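Local coordinates for rhamnose ABC transporter, periplasmic rhamnose-binding protein (Kribbella flavida, PDB 4KVF), which probably binds a sugar, perhaps rhamnose, in the periplasmic-binding-protein manner and delivers it to an ABC transporter for uptake, at residues 239-244 / 262-267; 232-237 / 276-281; 91-94 / 99-102. All blocks are in the same frame, centred on the assembly; numbering follows the deposited sequence.

Contact 1: 239-244 / 262-267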
# COMPACT_ATOMS: atom_id res chain seq x y z
N ALA A 239 -12.27 13.14 -5.54
CA ALA A 239 -13.56 13.63 -6.01
C ALA A 239 -14.29 14.37 -4.90
O ALA A 239 -14.92 15.40 -5.14
CB ALA A 239 -14.40 12.50 -6.54
N ALA A 240 -14.21 13.84 -3.67
CA ALA A 240 -14.85 14.52 -2.54
C ALA A 240 -14.20 15.87 -2.28
O ALA A 240 -14.88 16.86 -2.03
CB ALA A 240 -14.80 13.65 -1.29
N SER A 241 -12.87 15.90 -2.34
CA SER A 241 -12.12 17.14 -2.14
C SER A 241 -12.48 18.16 -3.20
O SER A 241 -12.65 19.35 -2.91
CB SER A 241 -10.62 16.87 -2.17
OG SER A 241 -10.28 15.90 -1.20
N ARG A 242 -12.58 17.69 -4.44
CA ARG A 242 -12.92 18.59 -5.54
C ARG A 242 -14.31 19.18 -5.33
O ARG A 242 -14.53 20.35 -5.61
CB ARG A 242 -12.82 17.88 -6.89
CG ARG A 242 -12.96 18.84 -8.07
CD ARG A 242 -12.71 18.15 -9.40
NE ARG A 242 -13.77 17.21 -9.75
CZ ARG A 242 -13.67 15.89 -9.65
NH1 ARG A 242 -14.70 15.13 -9.99
NH2 ARG A 242 -12.54 15.33 -9.21
N TYR A 243 -15.24 18.37 -4.84
CA TYR A 243 -16.57 18.90 -4.55
C TYR A 243 -16.51 19.91 -3.41
O TYR A 243 -17.01 21.02 -3.53
CB TYR A 243 -17.58 17.82 -4.18
CG TYR A 243 -18.85 18.45 -3.67
CD1 TYR A 243 -19.69 19.13 -4.54
CD2 TYR A 243 -19.20 18.40 -2.33
CE1 TYR A 243 -20.85 19.73 -4.08
CE2 TYR A 243 -20.36 19.02 -1.86
CZ TYR A 243 -21.18 19.67 -2.74
OH TYR A 243 -22.33 20.28 -2.30
N VAL A 244 -15.92 19.51 -2.29
CA VAL A 244 -15.86 20.38 -1.12
C VAL A 244 -15.13 21.69 -1.41
O VAL A 244 -15.56 22.76 -0.97
CB VAL A 244 -15.27 19.64 0.11
CG1 VAL A 244 -14.99 20.60 1.24
CG2 VAL A 244 -16.24 18.55 0.56
N ASN A 262 0.32 13.52 -5.58
CA ASN A 262 0.28 14.45 -6.71
C ASN A 262 -1.15 14.91 -7.04
O ASN A 262 -1.37 16.07 -7.40
CB ASN A 262 0.93 13.85 -7.96
CG ASN A 262 2.45 13.84 -7.90
OD1 ASN A 262 3.05 14.44 -7.00
ND2 ASN A 262 3.07 13.15 -8.85
N GLN A 263 -2.10 14.00 -6.93
CA GLN A 263 -3.49 14.30 -7.25
C GLN A 263 -4.09 15.15 -6.14
O GLN A 263 -4.94 16.01 -6.38
CB GLN A 263 -4.28 12.99 -7.40
CG GLN A 263 -5.66 13.14 -8.02
CD GLN A 263 -6.38 11.81 -8.17
OE1 GLN A 263 -5.97 10.80 -7.59
NE2 GLN A 263 -7.45 11.80 -8.97
N MSE A 264 -3.61 14.91 -4.92
CA MSE A 264 -4.14 15.56 -3.72
C MSE A 264 -3.47 16.89 -3.38
O MSE A 264 -4.00 17.67 -2.58
CB MSE A 264 -4.06 14.61 -2.52
CG MSE A 264 -5.00 13.42 -2.62
SE MSE A 264 -6.83 14.06 -2.70
CE MSE A 264 -6.85 14.80 -0.90
N ARG A 265 -2.31 17.15 -3.97
CA ARG A 265 -1.51 18.32 -3.61
C ARG A 265 -2.31 19.63 -3.69
O ARG A 265 -2.31 20.42 -2.74
CB ARG A 265 -0.23 18.41 -4.45
CG ARG A 265 0.74 19.48 -3.97
CD ARG A 265 1.99 19.56 -4.85
NE ARG A 265 2.35 18.26 -5.41
CZ ARG A 265 3.05 17.33 -4.77
NH1 ARG A 265 3.32 16.18 -5.36
NH2 ARG A 265 3.46 17.55 -3.53
N GLN A 266 -3.02 19.84 -4.80
CA GLN A 266 -3.77 21.09 -4.95
C GLN A 266 -4.82 21.29 -3.86
O GLN A 266 -5.14 22.43 -3.51
CB GLN A 266 -4.40 21.22 -6.34
CG GLN A 266 -5.48 20.19 -6.63
CD GLN A 266 -6.46 20.67 -7.70
OE1 GLN A 266 -6.86 21.84 -7.72
NE2 GLN A 266 -6.84 19.76 -8.59
N TYR A 267 -5.35 20.19 -3.33
CA TYR A 267 -6.37 20.27 -2.29
C TYR A 267 -5.75 20.44 -0.90
O TYR A 267 -6.38 20.99 0.01
CB TYR A 267 -7.31 19.05 -2.37
CG TYR A 267 -7.99 18.97 -3.71
CD1 TYR A 267 -8.87 19.96 -4.12
CD2 TYR A 267 -7.72 17.93 -4.59
CE1 TYR A 267 -9.47 19.92 -5.35
CE2 TYR A 267 -8.33 17.88 -5.84
CZ TYR A 267 -9.21 18.88 -6.21
OH TYR A 267 -9.82 18.86 -7.43
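Tyr267 and Ser241 meet because both first torsions put the outer atom opposite the carbonyl carbon: chi1 of -58° swings the tyrosine ring against the neighbouring helix, and chi1 of -57° turns Ser241 OG back toward the Ile237 carbonyl, while CB, fixed by the helix, faces the ring. Ser241 CB then sits over one face of the ring in a CH-pi contact, 3.7 Å from Tyr267 CG and 4.0 Å from the ring centroid. A serine suits this place, since its small CB lets the flat ring lie close and its hydroxyl, buried between the helices, bonds to the backbone oxygen of Ile237. The same OG faces the methyl of Met264, present as selenomethionine, with Ser241 OG 3.6 Å from Met264 CE. The bent chain of that residue brings its methyl round to the serine. Further along the ring, Arg242 runs beside Tyr267, pointing the same way: Arg242 CB and CG each lie 3.2 Å from Tyr267 OH. These methylenes pack beside the phenol oxygen while the guanidinium goes on to a salt bridge with Asp209. The ring lies between Ser241 CB and Arg242 N of the other helix on one face and its own neighbour Gln266 on the other, where Gln266 CG is 3.7 Å above the plane. Segments 239-244 and 262-267, with axes 10.1 Å apart and inclined by only 20°, run nearly parallel, as consecutive helices flanking strand 254-257 do in the alpha/beta lobes of type 1 periplasmic binding proteins.

Contact 2: 232-237 / 276-281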
# COMPACT_ATOMS: atom_id res chain seq x y z
N PRO A 232 -11.57 5.98 1.68
CA PRO A 232 -10.43 5.08 1.55
C PRO A 232 -10.28 4.59 0.12
O PRO A 232 -10.26 3.39 -0.15
CB PRO A 232 -10.79 3.92 2.49
CG PRO A 232 -12.29 3.86 2.41
CD PRO A 232 -12.74 5.31 2.29
N THR A 233 -10.21 5.54 -0.80
CA THR A 233 -9.99 5.26 -2.21
C THR A 233 -9.38 6.52 -2.81
O THR A 233 -9.86 7.62 -2.52
CB THR A 233 -11.29 4.92 -2.95
OG1 THR A 233 -11.24 5.44 -4.29
CG2 THR A 233 -12.49 5.52 -2.25
N THR A 234 -8.34 6.37 -3.63
CA THR A 234 -7.68 7.55 -4.19
C THR A 234 -8.62 8.34 -5.10
O THR A 234 -8.58 9.58 -5.12
CB THR A 234 -6.36 7.21 -4.91
OG1 THR A 234 -6.64 6.47 -6.10
CG2 THR A 234 -5.47 6.39 -3.98
N VAL A 235 -9.47 7.62 -5.83
CA VAL A 235 -10.44 8.27 -6.70
C VAL A 235 -11.44 9.03 -5.86
O VAL A 235 -11.78 10.18 -6.16
CB VAL A 235 -11.20 7.25 -7.58
CG1 VAL A 235 -12.34 7.92 -8.32
CG2 VAL A 235 -10.26 6.58 -8.56
N GLY A 236 -11.89 8.39 -4.79
CA GLY A 236 -12.96 8.92 -3.97
C GLY A 236 -12.56 10.17 -3.21
O GLY A 236 -13.30 11.15 -3.17
N ILE A 237 -11.38 10.14 -2.60
CA ILE A 237 -10.96 11.27 -1.80
C ILE A 237 -10.71 12.50 -2.69
O ILE A 237 -11.05 13.64 -2.32
CB ILE A 237 -9.73 10.91 -0.93
CG1 ILE A 237 -9.42 12.02 0.06
CG2 ILE A 237 -8.51 10.60 -1.80
CD1 ILE A 237 -8.20 11.71 0.92
N PHE A 276 -4.23 13.22 5.14
CA PHE A 276 -4.70 11.96 4.57
C PHE A 276 -3.55 10.96 4.64
O PHE A 276 -2.44 11.32 5.03
CB PHE A 276 -5.25 12.13 3.13
CG PHE A 276 -4.21 12.44 2.08
CD1 PHE A 276 -3.86 13.75 1.79
CD2 PHE A 276 -3.60 11.42 1.36
CE1 PHE A 276 -2.90 14.04 0.82
CE2 PHE A 276 -2.65 11.70 0.39
CZ PHE A 276 -2.30 13.01 0.12
N ALA A 277 -3.81 9.71 4.30
CA ALA A 277 -2.79 8.67 4.41
C ALA A 277 -2.59 7.90 3.11
O ALA A 277 -3.44 7.90 2.23
CB ALA A 277 -3.16 7.68 5.53
N LEU A 278 -1.44 7.25 3.00
CA LEU A 278 -1.23 6.17 2.04
C LEU A 278 0.05 5.50 2.49
O LEU A 278 0.17 5.10 3.65
CB LEU A 278 -1.12 6.68 0.60
CG LEU A 278 -1.32 5.62 -0.50
CD1 LEU A 278 -2.80 5.21 -0.65
CD2 LEU A 278 -0.75 6.07 -1.84
N TRP A 279 1.03 5.42 1.60
CA TRP A 279 2.31 4.80 1.88
C TRP A 279 3.29 5.29 0.82
O TRP A 279 2.88 5.89 -0.17
CB TRP A 279 2.17 3.27 1.88
CG TRP A 279 1.28 2.73 0.77
CD1 TRP A 279 1.65 2.47 -0.52
CD2 TRP A 279 -0.10 2.37 0.88
NE1 TRP A 279 0.57 1.99 -1.23
CE2 TRP A 279 -0.51 1.92 -0.40
CE3 TRP A 279 -1.04 2.39 1.92
CZ2 TRP A 279 -1.82 1.49 -0.66
CZ3 TRP A 279 -2.33 1.97 1.66
CH2 TRP A 279 -2.70 1.52 0.38
N ASN A 280 4.58 5.07 1.03
CA ASN A 280 5.57 5.47 0.03
C ASN A 280 5.95 4.24 -0.79
O ASN A 280 6.64 3.35 -0.29
CB ASN A 280 6.81 6.08 0.70
CG ASN A 280 7.86 6.52 -0.29
OD1 ASN A 280 7.70 6.37 -1.51
ND2 ASN A 280 8.96 7.08 0.22
N PRO A 281 5.49 4.18 -2.05
CA PRO A 281 5.69 2.95 -2.83
C PRO A 281 7.16 2.65 -3.02
O PRO A 281 7.52 1.48 -3.13
CB PRO A 281 5.05 3.28 -4.19
CG PRO A 281 4.13 4.41 -3.91
CD PRO A 281 4.80 5.21 -2.83
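Ile237 and Phe276 carry the largest share of this interface, which joins the first turn of helix 234-245 to strand 276-278, from which the chain passes through 279-281 toward the other lobe of a periplasmic-binding-protein fold. The methyl tip Ile237 CD1 comes to 3.7 Å from Phe276 CB, and the two side chains cross at about a right angle, so the isoleucine meets the root of the phenylalanine more than its ring. Isoleucine suits the spot because its CG1 branch is fully extended, with CG1 anti to the backbone N (chi1 -171°), and carries CD1 straight across. Phe276 CG sits in the crowded position between its backbone N and carbonyl carbon, chi1 70°, and the ring packs against Phe332 of the antiparallel partner strand. Nearer the start of the helix, Thr234 makes the looser second point of contact: its CG2 methyl lies 4.4 Å from Leu278 CD1. A threonine is apt here, since its small branch turns a methyl to the leucine. Separately, Thr234 N, in the first turn of the helix, donates a hydrogen bond to a bound glycerol. That glycerol is probably from the crystallisation liquor, but it is consistent with a polar pocket at this helix end. Beyond Leu278 the chain runs on to Pro281, which touches Tyr53 and Glu57 of helix 52-67. Thr233 occupies the N-cap of the helix, and Gly236 suits its place because a CB there would collide with Thr233 CG2. The capping bond itself is nearly straight: Gly236 N donates to Thr233 OG1 over 3.1 Å, with an angle of 160° at the hydrogen.

Contact 3: 91-94 / 99-102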
# COMPACT_ATOMS: atom_id res chain seq x y z
N THR A 91 10.57 -16.63 -17.46
CA THR A 91 11.71 -15.95 -18.05
C THR A 91 12.76 -15.65 -16.98
O THR A 91 13.95 -15.89 -17.19
CB THR A 91 11.30 -14.64 -18.72
OG1 THR A 91 10.32 -14.92 -19.73
CG2 THR A 91 12.51 -13.97 -19.36
N LEU A 92 12.33 -15.12 -15.84
CA LEU A 92 13.27 -14.77 -14.79
C LEU A 92 14.00 -16.00 -14.26
O LEU A 92 15.18 -15.93 -13.91
CB LEU A 92 12.56 -14.02 -13.65
CG LEU A 92 11.99 -12.66 -14.06
CD1 LEU A 92 11.28 -12.02 -12.86
CD2 LEU A 92 13.08 -11.74 -14.60
N ILE A 93 13.30 -17.13 -14.19
CA ILE A 93 13.94 -18.39 -13.81
C ILE A 93 15.05 -18.78 -14.78
O ILE A 93 16.17 -19.09 -14.36
CB ILE A 93 12.92 -19.55 -13.71
CG1 ILE A 93 11.91 -19.26 -12.60
CG2 ILE A 93 13.64 -20.87 -13.48
CD1 ILE A 93 10.72 -20.23 -12.58
N GLN A 94 14.75 -18.78 -16.08
CA GLN A 94 15.75 -19.13 -17.08
C GLN A 94 16.95 -18.17 -17.09
O GLN A 94 18.06 -18.56 -17.45
CB GLN A 94 15.15 -19.24 -18.48
CG GLN A 94 14.63 -20.63 -18.84
CD GLN A 94 15.64 -21.73 -18.58
OE1 GLN A 94 15.49 -22.51 -17.64
NE2 GLN A 94 16.66 -21.82 -19.43
N VAL A 99 16.86 -13.44 -6.81
CA VAL A 99 15.65 -13.03 -6.10
C VAL A 99 14.63 -12.55 -7.13
O VAL A 99 14.95 -11.77 -8.02
CB VAL A 99 15.93 -11.85 -5.14
CG1 VAL A 99 14.64 -11.43 -4.41
CG2 VAL A 99 17.03 -12.21 -4.14
N ILE A 100 13.39 -13.04 -7.00
CA ILE A 100 12.27 -12.53 -7.78
C ILE A 100 11.33 -11.79 -6.84
O ILE A 100 10.85 -12.34 -5.85
CB ILE A 100 11.48 -13.65 -8.50
CG1 ILE A 100 12.36 -14.35 -9.54
CG2 ILE A 100 10.24 -13.07 -9.20
CD1 ILE A 100 11.70 -15.57 -10.21
N VAL A 101 11.11 -10.51 -7.13
CA VAL A 101 10.18 -9.68 -6.37
C VAL A 101 8.94 -9.46 -7.22
O VAL A 101 8.99 -8.81 -8.28
CB VAL A 101 10.83 -8.33 -6.02
CG1 VAL A 101 9.88 -7.50 -5.18
CG2 VAL A 101 12.13 -8.58 -5.28
N VAL A 102 7.80 -9.99 -6.78
CA VAL A 102 6.63 -10.04 -7.65
C VAL A 102 5.34 -9.61 -6.95
O VAL A 102 5.07 -9.98 -5.80
CB VAL A 102 6.48 -11.46 -8.25
CG1 VAL A 102 6.47 -12.52 -7.15
CG2 VAL A 102 5.23 -11.56 -9.13
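Leu92 and Ile100 interlock at the junction of helix 85-94 and strand 99-102, their backbones nearest at this pair, with Leu92 CA 7.4 Å from Ile100 CA. Ile100 sets CG1 opposite its carbonyl carbon (chi1 -64°) and then extends, chi2 174°, so CD1 reaches out from the strand to the helix. There Ile100 CD1 touches the base of the leucine, 3.9 Å from Leu92 CB. The leucine answers in kind: its CG also lies beside the backbone N, and one methyl of the fork returns toward the strand, placing Leu92 CD1 3.9 Å from the branch methyl Ile100 CG2. Each residue thus offers both its stem and a methyl to the other. Beta-branched isoleucine fits the extended backbone of a strand and spreads two arms over the helix, whereas leucine, branching one carbon later, suits a helix and turns one methyl of its fork, CD1, toward the strand. Ile93, one residue along, adds a lighter touch from the flank of the helix, its CG1 lying 4.4 Å from Ile100 CD1, and it shares Ala117 of helix 111-119 with Ile100 as a neighbour. An alanine in place of Ile100 would remove CG1, CG2 and CD1, and would probably open a gap under Leu92 and take from Ile93 its contact with the strand. This is the helix-on-sheet interface of an alpha/beta sandwich, where helices pack on a parallel sheet. Because no hydrogen bond or charge crosses between segments 91-94 and 99-102, cohesion here rests on dispersion and the burial of methyl groups, and the fit depends on shape.

In the fold
From the N terminus, contact 3 comes first: it closes a short connection, residues 95-98, joining helix 85-94 to strand 99-102 of the six-stranded parallel sheet. Well after it, 232-237 opens contact 2, which closes only at 276-281. Contact 1, between 239-244 and 262-267, begins and ends within that span, so the two nest without crossing. They share helix 234-245 and meet at Met264, whose CE lies 3.8 Å from Ile237 CD1; together they tie helices 234-245 and 261-269 to strand 276-278, beside the four-stranded parallel sheet that holds strands 226-231 and 254-257. Contact 3 lies across the molecule, its centre about 39 Å from that of contact 1.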